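3-oxo-tetronate kinase (Cupriavidus necator, PDB 5DMH) catalyses the ATP-dependent phosphorylation of 3-oxo-tetronate to 3-oxo-tetronate 4-phosphate, as a member of the four-carbon acid sugar kinase family. Local coordinates at residues T42-L47 with T58-G63; P419-L424 with L429-K434. All blocks are in the same frame, centred on the assembly; numbering follows the deposited sequence.

How the interactions relate
Interaction 1 comes first along the chain, in the sugar-binding N-terminal domain, where helix 41-53 lies on strand 58-62. Interaction 2 follows in the nucleotide-binding C-terminal domain, as the beta hairpin of strands 418-423 and 430-434. Their centres are about 10 Å apart and they touch: Thr45 O meets Pro419 CG at 3.3 Å, and Thr42 CG2 lies 3.4 Å from Leu433 O. Strand 407-415 also bridges them, pairing with strand 58-62 on one side and strand 418-423 on the other. Helix 41-53 therefore packs against strands of both domains, so the two contacts lie at the junction of the sugar-binding and nucleotide-binding parts of this kinase.

Interaction 1. Residues T42-L47 with T58-G63; sequences TGATDL and TVQTIG
In the sugar-binding domain, the first turns of helix 41-53 pack on strand 58-62, and between residues 42-47 and 58-63 the contact is made by one long side chain, Gln60, against Ala44 and Thr45. Ala44 CA and Gln60 CA are the closest such pair of the two segments, 7.1 Å apart, and the length of glutamine carries its amide across to the helix. Its CG is anti to the backbone N (chi1 170°) and the chain runs on extended. Both ends of the amide lie against the same two residues. NE2 approaches the methyl of Ala44, 3.4 Å from CB, while OE1 lies 3.4 Å from Thr45 CG2. OE1 also comes within 3.2 Å of Thr45 N, but the angle is too poor for a hydrogen bond, and the meeting is one of packing.

Alanine suits this position because its small CB lets the amide settle close to the helix; the same methyl touches Val80 and Ala82 of the neighbouring strand 78-82. Thr45 divides its two branches between two tasks. Its methyl lies against Gln60, whereas OG1, set between the backbone N and the carbonyl carbon (chi1 78°), turns back along the helix and donates to Thr42 O over 2.9 Å. The hydroxyl approaches in the carbonyl plane, on a lone pair of Thr42 O. That oxygen, of a buried residue, also receives the helical hydrogen bond from Asp46 N. The hydroxyl is thus satisfied within its own helix, leaving a methyl for the strand. Beyond the two segments, Thr58 and Ile62 add packing on the same helix. The chemistry implies that Gln60 meets residues 42-47 by van der Waals fit, with no hydrogen bond between the two segments.

Interaction 2. Residues P419-L424 with L429-K434; sequences PATVTL and LALALK
Thr421 and Leu431 form an antiparallel, hydrogen-bonded pair of the hairpin made by strands 418-423 and 430-434, which belongs to the nucleotide-binding domain. From Thr421 CB, 3.6 Å from Leu431 O, the side chain divides. OG1 is held between the backbone N and the carbonyl carbon (chi1 71°) and donates to Leu431 O over 2.8 Å, from above the carbonyl plane. The same OG1 lies 3.3 Å from Leu431 CB. The methyl CG2 merely brushes the carbonyl oxygen. Because Thr421 N donates to Leu431 O as well, this single residue supplies two hydrogen bonds to one acceptor; threonine suits the place because its hydroxyl, carried directly on CB, can return to the neighbouring backbone.

Toward the turn, Thr423 N donates to Leu429 O, while Leu429 N reaches Thr423 OG1 over 2.9 Å in a nearly straight bond (170°). Thr423 OG1 is also hydrogen-bonded to Asp425, and Thr423 CG2 packs on Leu429 CB at 3.8 Å. On the other face of the sheet Val422 CG1 meets Ala430 CB at 4.1 Å; the small alanine suits their close backbones, with CA atoms 4.3 Å apart. Farther along, one water accepts from Leu433 N and donates to Pro419 O. One threonine hydroxyl thus doubles a rung of the ladder and the other adds one near the turn, while a water bridges the strands where they spread.

Interaction 1. Residues T42-L47 with T58-G63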
loop_
_atom_site.group_PDB
_atom_site.type_symbol
_atom_site.label_atom_id
_atom_site.label_comp_id
_atom_site.label_asym_id
_atom_site.label_seq_id
_atom_site.Cartn_x
_atom_site.Cartn_y
_atom_site.Cartn_z
ATOM N N THR A 42 -3.509 -1.885 -0.768
ATOM C CA THR A 42 -3.625 -1.353 0.589
ATOM C C THR A 42 -2.817 -0.036 0.701
ATOM O O THR A 42 -3.281 0.934 1.291
ATOM C CB THR A 42 -3.104 -2.316 1.638
ATOM O OG1 THR A 42 -1.732 -2.583 1.388
ATOM C CG2 THR A 42 -3.892 -3.632 1.659
ATOM N N GLY A 43 -1.640 -0.023 0.079
ATOM C CA GLY A 43 -0.796 1.165 0.029
ATOM C C GLY A 43 -1.440 2.361 -0.658
ATOM O O GLY A 43 -1.287 3.503 -0.216
ATOM N N ALA A 44 -2.179 2.114 -1.736
ATOM C CA ALA A 44 -2.982 3.152 -2.346
ATOM C C ALA A 44 -3.955 3.792 -1.326
ATOM O O ALA A 44 -4.079 5.027 -1.265
ATOM C CB ALA A 44 -3.751 2.580 -3.533
ATOM N N THR A 45 -4.673 2.972 -0.538
ATOM C CA THR A 45 -5.618 3.537 0.428
ATOM C C THR A 45 -4.898 4.299 1.553
ATOM O O THR A 45 -5.402 5.319 2.025
ATOM C CB THR A 45 -6.613 2.487 1.050
ATOM O OG1 THR A 45 -5.964 1.715 2.062
ATOM C CG2 THR A 45 -7.253 1.583 -0.006
ATOM N N ASP A 46 -3.747 3.791 1.967
ATOM C CA ASP A 46 -2.882 4.400 2.990
ATOM C C ASP A 46 -2.486 5.796 2.537
ATOM O O ASP A 46 -2.763 6.779 3.208
ATOM C CB ASP A 46 -1.662 3.486 3.186
ATOM C CG ASP A 46 -0.622 4.023 4.161
ATOM O OD1 ASP A 46 -0.866 5.016 4.885
ATOM O OD2 ASP A 46 0.475 3.407 4.208
ATOM N N LEU A 47 -1.866 5.887 1.365
ATOM C CA LEU A 47 -1.552 7.190 0.771
ATOM C C LEU A 47 -2.767 8.119 0.616
ATOM O O LEU A 47 -2.718 9.276 1.025
ATOM C CB LEU A 47 -0.883 6.974 -0.579
ATOM C CG LEU A 47 -0.603 8.250 -1.379
ATOM C CD1 LEU A 47 0.280 9.197 -0.584
ATOM C CD2 LEU A 47 0.022 7.891 -2.690
ATOM N N THR A 58 -9.275 13.340 -2.817
ATOM C CA THR A 58 -8.548 12.278 -3.488
ATOM C C THR A 58 -9.477 11.211 -4.006
ATOM O O THR A 58 -10.419 10.843 -3.328
ATOM C CB THR A 58 -7.533 11.644 -2.533
ATOM O OG1 THR A 58 -6.601 12.637 -2.099
ATOM C CG2 THR A 58 -6.750 10.506 -3.207
ATOM N N VAL A 59 -9.216 10.740 -5.227
ATOM C CA VAL A 59 -9.898 9.571 -5.768
ATOM C C VAL A 59 -8.883 8.462 -6.053
ATOM O O VAL A 59 -7.815 8.704 -6.620
ATOM C CB VAL A 59 -10.688 9.913 -7.047
ATOM C CG1 VAL A 59 -11.141 8.632 -7.763
ATOM C CG2 VAL A 59 -11.892 10.805 -6.709
ATOM N N GLN A 60 -9.198 7.250 -5.603
ATOM C CA GLN A 60 -8.361 6.090 -5.880
ATOM C C GLN A 60 -8.993 5.305 -7.018
ATOM O O GLN A 60 -10.180 4.978 -6.964
ATOM C CB GLN A 60 -8.226 5.189 -4.652
ATOM C CG GLN A 60 -7.581 3.868 -4.968
ATOM C CD GLN A 60 -7.173 3.125 -3.730
ATOM O OE1 GLN A 60 -6.947 3.732 -2.683
ATOM N NE2 GLN A 60 -7.067 1.807 -3.833
ATOM N N THR A 61 -8.209 5.022 -8.056
ATOM C CA THR A 61 -8.680 4.212 -9.163
ATOM C C THR A 61 -8.007 2.859 -9.098
ATOM O O THR A 61 -6.886 2.733 -8.624
ATOM C CB THR A 61 -8.374 4.859 -10.541
ATOM O OG1 THR A 61 -6.959 4.927 -10.740
ATOM C CG2 THR A 61 -8.995 6.240 -10.645
ATOM N N ILE A 62 -8.715 1.835 -9.546
ATOM C CA ILE A 62 -8.160 0.506 -9.608
ATOM C C ILE A 62 -7.640 0.371 -11.020
ATOM O O ILE A 62 -8.412 0.266 -11.961
ATOM C CB ILE A 62 -9.224 -0.570 -9.285
ATOM C CG1 ILE A 62 -9.837 -0.319 -7.922
ATOM C CG2 ILE A 62 -8.597 -1.944 -9.311
ATOM C CD1 ILE A 62 -8.811 -0.193 -6.788
ATOM N N GLY A 63 -6.319 0.472 -11.173
ATOM C CA GLY A 63 -5.730 0.612 -12.488
ATOM C C GLY A 63 -6.267 1.847 -13.163
ATOM O O GLY A 63 -6.666 2.828 -12.498
#

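Interaction 2. Residues P419-L424 with L429-K434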
loop_
_atom_site.group_PDB
_atom_site.type_symbol
_atom_site.label_atom_id
_atom_site.label_comp_id
_atom_site.label_asym_id
_atom_site.label_seq_id
_atom_site.Cartn_x
_atom_site.Cartn_y
_atom_site.Cartn_z
ATOM N N PRO A 419 -7.640 3.376 5.989
ATOM C CA PRO A 419 -8.949 4.033 5.979
ATOM C C PRO A 419 -10.094 3.092 5.631
ATOM O O PRO A 419 -9.846 2.070 4.990
ATOM C CB PRO A 419 -8.810 5.027 4.849
ATOM C CG PRO A 419 -7.898 4.307 3.873
ATOM C CD PRO A 419 -6.915 3.573 4.719
ATOM N N ALA A 420 -11.298 3.409 6.095
ATOM C CA ALA A 420 -12.531 2.848 5.506
ATOM C C ALA A 420 -12.660 3.429 4.097
ATOM O O ALA A 420 -12.239 4.561 3.860
ATOM C CB ALA A 420 -13.752 3.222 6.337
ATOM N N THR A 421 -13.232 2.661 3.172
ATOM C CA THR A 421 -13.441 3.113 1.795
ATOM C C THR A 421 -14.791 2.606 1.316
ATOM O O THR A 421 -15.339 1.655 1.876
ATOM C CB THR A 421 -12.338 2.592 0.813
ATOM O OG1 THR A 421 -12.484 1.184 0.598
ATOM C CG2 THR A 421 -10.925 2.862 1.331
ATOM N N VAL A 422 -15.341 3.250 0.287
ATOM C CA VAL A 422 -16.518 2.726 -0.358
ATOM C C VAL A 422 -16.368 2.822 -1.873
ATOM O O VAL A 422 -15.648 3.684 -2.372
ATOM C CB VAL A 422 -17.789 3.444 0.122
ATOM C CG1 VAL A 422 -18.007 3.158 1.605
ATOM C CG2 VAL A 422 -17.708 4.945 -0.142
ATOM N N THR A 423 -17.031 1.921 -2.595
ATOM C CA THR A 423 -17.046 2.005 -4.052
ATOM C C THR A 423 -18.072 3.046 -4.461
ATOM O O THR A 423 -18.789 3.577 -3.615
ATOM C CB THR A 423 -17.414 0.657 -4.725
ATOM O OG1 THR A 423 -18.777 0.326 -4.447
ATOM C CG2 THR A 423 -16.523 -0.438 -4.253
ATOM N N LEU A 424 -18.166 3.333 -5.759
ATOM C CA LEU A 424 -19.122 4.333 -6.251
ATOM C C LEU A 424 -20.412 3.771 -6.903
ATOM O O LEU A 424 -21.153 4.501 -7.556
ATOM C CB LEU A 424 -18.402 5.303 -7.207
ATOM C CG LEU A 424 -17.243 6.099 -6.592
ATOM C CD1 LEU A 424 -16.733 7.139 -7.564
ATOM C CD2 LEU A 424 -17.659 6.769 -5.289
ATOM N N LEU A 429 -20.077 -0.993 -2.184
ATOM C CA LEU A 429 -19.395 -1.910 -1.288
ATOM C C LEU A 429 -18.545 -1.081 -0.348
ATOM O O LEU A 429 -18.076 -0.015 -0.712
ATOM C CB LEU A 429 -18.506 -2.886 -2.054
ATOM C CG LEU A 429 -19.185 -3.647 -3.187
ATOM C CD1 LEU A 429 -18.176 -4.514 -3.927
ATOM C CD2 LEU A 429 -20.358 -4.488 -2.641
ATOM N N ALA A 430 -18.362 -1.569 0.868
ATOM C CA ALA A 430 -17.463 -0.919 1.810
ATOM C C ALA A 430 -16.284 -1.847 2.031
ATOM O O ALA A 430 -16.457 -3.039 2.328
ATOM C CB ALA A 430 -18.175 -0.623 3.120
ATOM N N LEU A 431 -15.084 -1.299 1.861
ATOM C CA LEU A 431 -13.857 -2.066 1.932
ATOM C C LEU A 431 -12.870 -1.480 2.921
ATOM O O LEU A 431 -12.713 -0.260 3.001
ATOM C CB LEU A 431 -13.149 -2.030 0.580
ATOM C CG LEU A 431 -13.902 -2.537 -0.654
ATOM C CD1 LEU A 431 -13.027 -2.300 -1.859
ATOM C CD2 LEU A 431 -14.154 -3.977 -0.514
ATOM N N ALA A 432 -12.155 -2.353 3.619
ATOM C CA ALA A 432 -11.009 -1.938 4.422
ATOM C C ALA A 432 -9.874 -2.826 3.968
ATOM O O ALA A 432 -9.944 -4.051 4.091
ATOM C CB ALA A 432 -11.281 -2.111 5.928
ATOM N N LEU A 433 -8.870 -2.210 3.361
ATOM C CA LEU A 433 -7.754 -2.913 2.772
ATOM C C LEU A 433 -6.545 -2.676 3.671
ATOM O O LEU A 433 -5.901 -1.625 3.607
ATOM C CB LEU A 433 -7.480 -2.388 1.359
ATOM C CG LEU A 433 -8.692 -2.458 0.425
ATOM C CD1 LEU A 433 -8.351 -2.008 -0.992
ATOM C CD2 LEU A 433 -9.331 -3.853 0.416
ATOM N N LYS A 434 -6.258 -3.667 4.495
ATOM C CA LYS A 434 -5.266 -3.555 5.568
ATOM C C LYS A 434 -3.901 -4.099 5.167
ATOM O O LYS A 434 -3.700 -5.294 5.020
ATOM C CB LYS A 434 -5.768 -4.316 6.798
ATOM C CG LYS A 434 -4.900 -4.201 8.050
ATOM C CD LYS A 434 -5.084 -5.447 8.913
ATOM C CE LYS A 434 -4.088 -6.516 8.513
ATOM N NZ LYS A 434 -2.969 -6.608 9.456
HETATM O O HOH W 1 -8.403 0.523 3.165
#